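Local structure of HD domain protein (Enterococcus faecalis, 4LRL) at residues M333-D337 with S338-D342; D404-T408 with Q409-M413; S426-V429 with A430-G434. The protein probably hydrolyses deoxyribonucleoside triphosphates to deoxynucleosides and triphosphate as a metal-binding HD-domain enzyme that is regulated allosterically by nucleotides. All coordinates share one frame; numbering follows the deposited sequence.

Contact 1. Residues M333-D337 with S338-D342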
loop_
_atom_site.group_PDB
_atom_site.type_symbol
_atom_site.label_atom_id
_atom_site.label_comp_id
_atom_site.label_asym_id
_atom_site.label_seq_id
_atom_site.Cartn_x
_atom_site.Cartn_y
_atom_site.Cartn_z
ATOM N N MET C 333 -18.960 -30.269 -23.518
ATOM C CA MET C 333 -19.492 -30.974 -22.352
ATOM C C MET C 333 -20.566 -31.995 -22.747
ATOM O O MET C 333 -20.767 -32.981 -22.045
ATOM C CB MET C 333 -20.025 -29.985 -21.308
ATOM C CG MET C 333 -18.946 -29.436 -20.361
ATOM S SD MET C 333 -19.555 -28.314 -19.066
ATOM C CE MET C 333 -20.758 -29.357 -18.231
ATOM N N ASP C 334 -21.220 -31.766 -23.887
ATOM C CA ASP C 334 -22.334 -32.610 -24.341
ATOM C C ASP C 334 -22.012 -33.529 -25.535
ATOM O O ASP C 334 -22.892 -34.236 -26.039
ATOM C CB ASP C 334 -23.556 -31.737 -24.635
ATOM C CG ASP C 334 -23.974 -30.900 -23.435
ATOM O OD1 ASP C 334 -23.860 -31.385 -22.286
ATOM O OD2 ASP C 334 -24.413 -29.750 -23.639
ATOM N N VAL C 335 -20.749 -33.519 -25.965
ATOM C CA VAL C 335 -20.241 -34.393 -27.028
ATOM C C VAL C 335 -20.103 -35.842 -26.522
ATOM O O VAL C 335 -19.649 -36.054 -25.400
ATOM C CB VAL C 335 -18.885 -33.840 -27.575
ATOM C CG1 VAL C 335 -18.068 -34.915 -28.314
ATOM C CG2 VAL C 335 -19.138 -32.639 -28.483
ATOM N N PRO C 336 -20.500 -36.842 -27.338
ATOM C CA PRO C 336 -20.453 -38.222 -26.855
ATOM C C PRO C 336 -19.063 -38.864 -26.951
ATOM O O PRO C 336 -18.863 -39.866 -27.651
ATOM C CB PRO C 336 -21.480 -38.945 -27.739
ATOM C CG PRO C 336 -21.474 -38.185 -29.002
ATOM C CD PRO C 336 -21.118 -36.755 -28.672
ATOM N N ASP C 337 -18.115 -38.252 -26.260
ATOM C CA ASP C 337 -16.860 -38.879 -25.929
ATOM C C ASP C 337 -16.661 -38.614 -24.453
ATOM O O ASP C 337 -16.762 -37.473 -24.002
ATOM C CB ASP C 337 -15.711 -38.285 -26.739
ATOM C CG ASP C 337 -14.359 -38.852 -26.325
ATOM O OD1 ASP C 337 -14.134 -40.070 -26.523
ATOM O OD2 ASP C 337 -13.525 -38.079 -25.795
ATOM N N SER C 338 -16.389 -39.672 -23.702
ATOM C CA SER C 338 -16.253 -39.594 -22.253
ATOM C C SER C 338 -15.118 -38.652 -21.832
ATOM O O SER C 338 -15.306 -37.758 -21.005
ATOM C CB SER C 338 -16.063 -41.008 -21.682
ATOM O OG SER C 338 -15.611 -40.978 -20.337
ATOM N N ILE C 339 -13.949 -38.850 -22.429
ATOM C CA ILE C 339 -12.752 -38.096 -22.096
ATOM C C ILE C 339 -12.901 -36.602 -22.394
ATOM O O ILE C 339 -12.578 -35.761 -21.544
ATOM C CB ILE C 339 -11.509 -38.706 -22.801
ATOM C CG1 ILE C 339 -11.184 -40.078 -22.192
ATOM C CG2 ILE C 339 -10.297 -37.764 -22.733
ATOM C CD1 ILE C 339 -10.218 -40.923 -23.019
ATOM N N LEU C 340 -13.394 -36.270 -23.587
ATOM C CA LEU C 340 -13.543 -34.867 -23.978
ATOM C C LEU C 340 -14.568 -34.150 -23.095
ATOM O O LEU C 340 -14.280 -33.079 -22.547
ATOM C CB LEU C 340 -13.912 -34.721 -25.466
ATOM C CG LEU C 340 -13.887 -33.274 -25.973
ATOM C CD1 LEU C 340 -12.467 -32.842 -26.359
ATOM C CD2 LEU C 340 -14.848 -33.054 -27.128
ATOM N N GLY C 341 -15.752 -34.750 -22.961
ATOM C CA GLY C 341 -16.822 -34.202 -22.133
ATOM C C GLY C 341 -16.349 -33.874 -20.729
ATOM O O GLY C 341 -16.598 -32.783 -20.224
ATOM N N ASP C 342 -15.645 -34.820 -20.113
ATOM C CA ASP C 342 -15.146 -34.670 -18.754
ATOM C C ASP C 342 -14.040 -33.618 -18.618
ATOM O O ASP C 342 -14.027 -32.863 -17.648
ATOM C CB ASP C 342 -14.643 -36.014 -18.235
ATOM C CG ASP C 342 -14.227 -35.955 -16.777
ATOM O OD1 ASP C 342 -15.096 -35.715 -15.909
ATOM O OD2 ASP C 342 -13.032 -36.159 -16.503
HETATM O O HOH W 1 -19.030 -33.332 -19.286
HETATM O O HOH W 2 -13.722 -41.122 -24.220
#

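Contact 2. Residues D404-T408 with Q409-M413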
loop_
_atom_site.group_PDB
_atom_site.type_symbol
_atom_site.label_atom_id
_atom_site.label_comp_id
_atom_site.label_asym_id
_atom_site.label_seq_id
_atom_site.Cartn_x
_atom_site.Cartn_y
_atom_site.Cartn_z
ATOM N N ASP C 404 30.585 -13.827 -21.633
ATOM C CA ASP C 404 30.953 -13.546 -23.019
ATOM C C ASP C 404 29.746 -13.334 -23.930
ATOM O O ASP C 404 29.903 -13.171 -25.147
ATOM C CB ASP C 404 31.842 -14.666 -23.582
ATOM C CG ASP C 404 33.180 -14.770 -22.868
ATOM O OD1 ASP C 404 33.656 -13.758 -22.307
ATOM O OD2 ASP C 404 33.762 -15.873 -22.875
ATOM N N ARG C 405 28.550 -13.352 -23.346
ATOM C CA ARG C 405 27.320 -13.118 -24.100
ATOM C C ARG C 405 26.604 -11.878 -23.578
ATOM O O ARG C 405 25.864 -11.930 -22.587
ATOM C CB ARG C 405 26.407 -14.347 -24.076
ATOM C CG ARG C 405 27.020 -15.582 -24.720
ATOM C CD ARG C 405 26.163 -16.815 -24.477
ATOM N NE ARG C 405 25.091 -16.959 -25.463
ATOM C CZ ARG C 405 25.127 -17.796 -26.499
ATOM N NH1 ARG C 405 26.178 -18.582 -26.698
ATOM N NH2 ARG C 405 24.100 -17.853 -27.337
ATOM N N HIS C 406 26.838 -10.768 -24.276
ATOM C CA HIS C 406 26.391 -9.428 -23.889
ATOM C C HIS C 406 24.925 -9.341 -23.463
ATOM O O HIS C 406 24.601 -8.684 -22.474
ATOM C CB HIS C 406 26.657 -8.439 -25.037
ATOM C CG HIS C 406 26.552 -6.999 -24.636
ATOM N ND1 HIS C 406 25.458 -6.487 -23.970
ATOM C CD2 HIS C 406 27.402 -5.961 -24.819
ATOM C CE1 HIS C 406 25.644 -5.199 -23.750
ATOM N NE2 HIS C 406 26.815 -4.854 -24.258
ATOM N N ARG C 407 24.054 -10.010 -24.213
ATOM C CA ARG C 407 22.598 -9.888 -24.046
ATOM C C ARG C 407 22.032 -10.507 -22.764
ATOM O O ARG C 407 20.925 -10.178 -22.341
ATOM C CB ARG C 407 21.876 -10.469 -25.272
ATOM C CG ARG C 407 22.222 -9.758 -26.574
ATOM C CD ARG C 407 21.119 -9.883 -27.617
ATOM N NE ARG C 407 21.283 -8.882 -28.675
ATOM C CZ ARG C 407 20.911 -9.048 -29.941
ATOM N NH1 ARG C 407 21.105 -8.074 -30.820
ATOM N NH2 ARG C 407 20.352 -10.185 -30.331
ATOM N N THR C 408 22.803 -11.401 -22.156
ATOM C CA THR C 408 22.359 -12.165 -20.999
ATOM C C THR C 408 22.638 -11.425 -19.694
ATOM O O THR C 408 22.413 -11.965 -18.610
ATOM C CB THR C 408 23.082 -13.520 -20.947
ATOM O OG1 THR C 408 24.490 -13.300 -20.779
ATOM C CG2 THR C 408 22.853 -14.308 -22.239
ATOM N N GLN C 409 23.121 -10.190 -19.796
ATOM C CA GLN C 409 23.655 -9.489 -18.629
ATOM C C GLN C 409 22.914 -8.199 -18.271
ATOM O O GLN C 409 22.390 -7.495 -19.137
ATOM C CB GLN C 409 25.147 -9.190 -18.833
ATOM C CG GLN C 409 25.969 -10.389 -19.265
ATOM C CD GLN C 409 27.427 -10.048 -19.471
ATOM O OE1 GLN C 409 28.142 -9.740 -18.520
ATOM N NE2 GLN C 409 27.880 -10.109 -20.716
ATOM N N ILE C 410 22.883 -7.896 -16.980
ATOM C CA ILE C 410 22.428 -6.599 -16.512
ATOM C C ILE C 410 23.686 -5.795 -16.194
ATOM O O ILE C 410 24.476 -6.189 -15.341
ATOM C CB ILE C 410 21.500 -6.744 -15.293
ATOM C CG1 ILE C 410 20.246 -7.526 -15.688
ATOM C CG2 ILE C 410 21.133 -5.379 -14.718
ATOM C CD1 ILE C 410 19.445 -8.027 -14.526
ATOM N N GLU C 411 23.887 -4.691 -16.909
ATOM C CA GLU C 411 25.134 -3.933 -16.802
ATOM C C GLU C 411 25.001 -2.737 -15.868
ATOM O O GLU C 411 24.081 -1.923 -16.003
ATOM C CB GLU C 411 25.628 -3.474 -18.175
ATOM C CG GLU C 411 25.730 -4.581 -19.220
ATOM C CD GLU C 411 27.025 -5.383 -19.152
ATOM O OE1 GLU C 411 27.653 -5.478 -18.076
ATOM O OE2 GLU C 411 27.412 -5.937 -20.193
ATOM N N LEU C 412 25.923 -2.648 -14.914
ATOM C CA LEU C 412 25.986 -1.514 -13.995
ATOM C C LEU C 412 27.133 -0.624 -14.423
ATOM O O LEU C 412 28.235 -1.117 -14.707
ATOM C CB LEU C 412 26.188 -1.989 -12.558
ATOM C CG LEU C 412 25.067 -2.830 -11.938
ATOM C CD1 LEU C 412 25.628 -3.809 -10.931
ATOM C CD2 LEU C 412 24.013 -1.956 -11.286
ATOM N N MET C 413 26.876 0.676 -14.497
ATOM C CA MET C 413 27.921 1.613 -14.901
ATOM C C MET C 413 28.595 2.346 -13.743
ATOM O O MET C 413 27.940 3.003 -12.929
ATOM C CB MET C 413 27.421 2.613 -15.937
ATOM C CG MET C 413 28.569 3.359 -16.587
ATOM S SD MET C 413 28.058 4.538 -17.829
ATOM C CE MET C 413 27.666 3.425 -19.177
#

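Contact 3. Residues S426-V429 with A430-G434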
loop_
_atom_site.group_PDB
_atom_site.type_symbol
_atom_site.label_atom_id
_atom_site.label_comp_id
_atom_site.label_asym_id
_atom_site.label_seq_id
_atom_site.Cartn_x
_atom_site.Cartn_y
_atom_site.Cartn_z
ATOM N N SER C 426 27.025 -8.144 -6.597
ATOM C CA SER C 426 25.904 -8.409 -5.701
ATOM C C SER C 426 25.827 -9.874 -5.295
ATOM O O SER C 426 25.439 -10.726 -6.097
ATOM C CB SER C 426 24.579 -7.965 -6.317
ATOM O OG SER C 426 23.500 -8.393 -5.508
ATOM N N PRO C 427 26.207 -10.170 -4.042
ATOM C CA PRO C 427 26.127 -11.499 -3.462
ATOM C C PRO C 427 24.704 -12.069 -3.470
ATOM O O PRO C 427 24.528 -13.275 -3.680
ATOM C CB PRO C 427 26.592 -11.265 -2.025
ATOM C CG PRO C 427 27.495 -10.103 -2.118
ATOM C CD PRO C 427 26.883 -9.222 -3.139
ATOM N N LEU C 428 23.710 -11.211 -3.245
ATOM C CA LEU C 428 22.320 -11.650 -3.175
ATOM C C LEU C 428 21.845 -12.132 -4.541
ATOM O O LEU C 428 21.161 -13.152 -4.652
ATOM C CB LEU C 428 21.432 -10.512 -2.667
ATOM C CG LEU C 428 19.911 -10.652 -2.726
ATOM C CD1 LEU C 428 19.402 -11.700 -1.744
ATOM C CD2 LEU C 428 19.282 -9.302 -2.429
ATOM N N VAL C 429 22.229 -11.391 -5.573
ATOM C CA VAL C 429 21.886 -11.730 -6.948
ATOM C C VAL C 429 22.643 -12.975 -7.402
ATOM O O VAL C 429 22.083 -13.833 -8.085
ATOM C CB VAL C 429 22.094 -10.523 -7.893
ATOM C CG1 VAL C 429 21.987 -10.931 -9.357
ATOM C CG2 VAL C 429 21.073 -9.433 -7.560
ATOM N N ALA C 430 23.899 -13.093 -6.983
ATOM C CA ALA C 430 24.675 -14.317 -7.205
ATOM C C ALA C 430 24.027 -15.512 -6.521
ATOM O O ALA C 430 24.056 -16.627 -7.052
ATOM C CB ALA C 430 26.106 -14.145 -6.718
ATOM N N ALA C 431 23.446 -15.280 -5.347
ATOM C CA ALA C 431 22.804 -16.355 -4.578
ATOM C C ALA C 431 21.492 -16.813 -5.210
ATOM O O ALA C 431 21.189 -18.002 -5.226
ATOM C CB ALA C 431 22.579 -15.927 -3.143
ATOM N N LEU C 432 20.721 -15.858 -5.719
ATOM C CA LEU C 432 19.468 -16.139 -6.417
ATOM C C LEU C 432 19.724 -16.757 -7.788
ATOM O O LEU C 432 19.036 -17.698 -8.190
ATOM C CB LEU C 432 18.635 -14.856 -6.563
ATOM C CG LEU C 432 17.946 -14.325 -5.302
ATOM C CD1 LEU C 432 17.411 -12.922 -5.523
ATOM C CD2 LEU C 432 16.829 -15.264 -4.849
ATOM N N ALA C 433 20.721 -16.218 -8.491
ATOM C CA ALA C 433 21.113 -16.692 -9.815
ATOM C C ALA C 433 21.743 -18.076 -9.754
ATOM O O ALA C 433 21.656 -18.842 -10.714
ATOM C CB ALA C 433 22.062 -15.708 -10.471
ATOM N N GLY C 434 22.376 -18.388 -8.625
ATOM C CA GLY C 434 22.906 -19.729 -8.373
ATOM C C GLY C 434 21.824 -20.708 -7.947
ATOM O O GLY C 434 21.944 -21.915 -8.182
#

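Contact 1. Residues M333-D337 with S338-D342
Asp337 and Leu340 meet in a local helix-capping contact, where the loop after helix 322-332 turns into helix 338-348. Asp337 is the N-cap: its OD2 accepts from Leu340 N at 2.9 Å with an N-H...O angle of 156°, the direct bond to the opening turn that defines an aspartate cap. The amide approaches on the anti side of the carboxylate, 33° out of its plane. With CG anti to the backbone N (chi1 175°), the carboxylate lies over the first turn, and OD2 also comes 3.4 Å from Leu340 CB. The other oxygen, OD1, forms a salt bridge with Arg285 of helix 270-291, and it accepts a bond from a water that in turn accepts from Ile339 N at 2.9 Å. A second amide of the turn is thereby linked to the carboxylate through water. Asp337 O accepts the first helical bond from Gly341 N at 3.1 Å. Ahead of the cap, Pro336 centres an inverse gamma turn, closed by a weak bond from Asp337 N to Val335 O. Val335, at the start of this turn, points toward the helix, its CG1 3.9 Å from Leu340 CD2. Val335 also packs on Phe295 and Tyr297, while Leu340 reaches Leu282 of helix 270-291.

Contact 2. Residues D404-T408 with Q409-M413
Gln409 folds its side chain back over the turn made by Arg405 to Thr408, and it has the largest share of the surface buried here, followed by His406 and Thr408. Its CG stands anti to its own carbonyl carbon (chi1 -50°) and the chain runs straight on from there, which carries the amide alongside the turn. Gln409 NE2 ends 3.3 Å from Arg405 O, in a weak hydrogen bond. The main chain adds a second weak bond, from Gln409 N to His406 O at 3.4 Å. Residues 406-408 form a short 3-10 segment, in which Thr408 N donates to Arg405 O at 3.1 Å. The same carbonyl oxygen takes a third donor, Thr408 OG1, at 2.7 Å and in the carbonyl plane; the hydroxyl has this reach because chi1 of 63° sets it between its own N and carbonyl carbon. Thr408 OG1 also accepts from Asn402 N, tying the turn to the preceding loop, and lies 3.6 Å from Gln409 CG. Farther along the chain, Glu411 OE2 sits over one face of the His406 ring, displaced toward its rim, with carboxylate and ring planes 81° apart. Past Gln409 the chain enters strand 411-413, an inner strand of a four-stranded mixed sheet, between strands 241-245 and 419-421, and there the carboxylate-bearing side chain of Glu411 packs on Tyr238 and Leu419.

Contact 3. Residues S426-V429 with A430-G434
Ser426 O and Ala430 N, 3.0 Å apart with an N-H...O angle of 162°, form the first of four consecutive i to i+4 bonds that join the two halves of helix 427-434. Ala431 N follows, 2.8 Å from Pro427 O but more bent, at 137°. Next come Leu432 N to Leu428 O at 2.9 Å and Ala433 N to Val429 O at 2.8 Å. This i to i+4 pattern is that of an alpha-helix.

Among the side chains, the small methyl groups of the second half rest against carbonyl oxygens one turn back: Ala430 CB lies 3.5 Å from Ser426 O, and Ala431 CB 3.3 Å from Pro427 O. Leu428 and Leu432 come from successive turns on one side of the helix, but their touch is loose, with Leu428 CG 4.4 Å from Leu432 CD1.

What starts this turn is Ser426, the N-cap. Its chi1 of 172°, with the hydroxyl anti to the backbone N, turns Ser426 OG toward Val429 N, from which it accepts at 3.3 Å. Pro427 follows in the first helical position, where it has no amide hydrogen to offer. Farther out, Glu253 OE2 is hydrogen-bonded to Ser426 OG and probably helps to position the cap.

Glu253 belongs to helix 249-267, which also supplies Val257 to Leu428 and Leu432, and Tyr260 to Leu432. Helix 427-434 also takes part in a subunit interface: Ala431 meets Ala431 of the third subunit, and Leu432 packs on Leu428 of that same subunit. Strand 419-421 and helix 422-425 come just before helix 427-434 in the chain.

Overall arrangement
All three contacts fall within the HD associated region and follow one another along the chain. Contacts 2 and 3 are neighbours: their centres are 15 Å apart and their nearest atoms about 6 Å, without touching. Strand 419-421 and helix 422-425 connect them. Contact 1 lies on the opposite side of the chain's centre, 51 Å from contact 2 and 49 Å from contact 3, centre to centre. None of the three supplies a ligand of the nickel ion. The Met333 side chain of contact 1 is about 12 Å from that of Arg350, a dGTP-binding residue, whereas the Leu432 side chain of contact 3 is about 14 Å from bound thymidine triphosphate. Contact 2 lies away from the known binding sites.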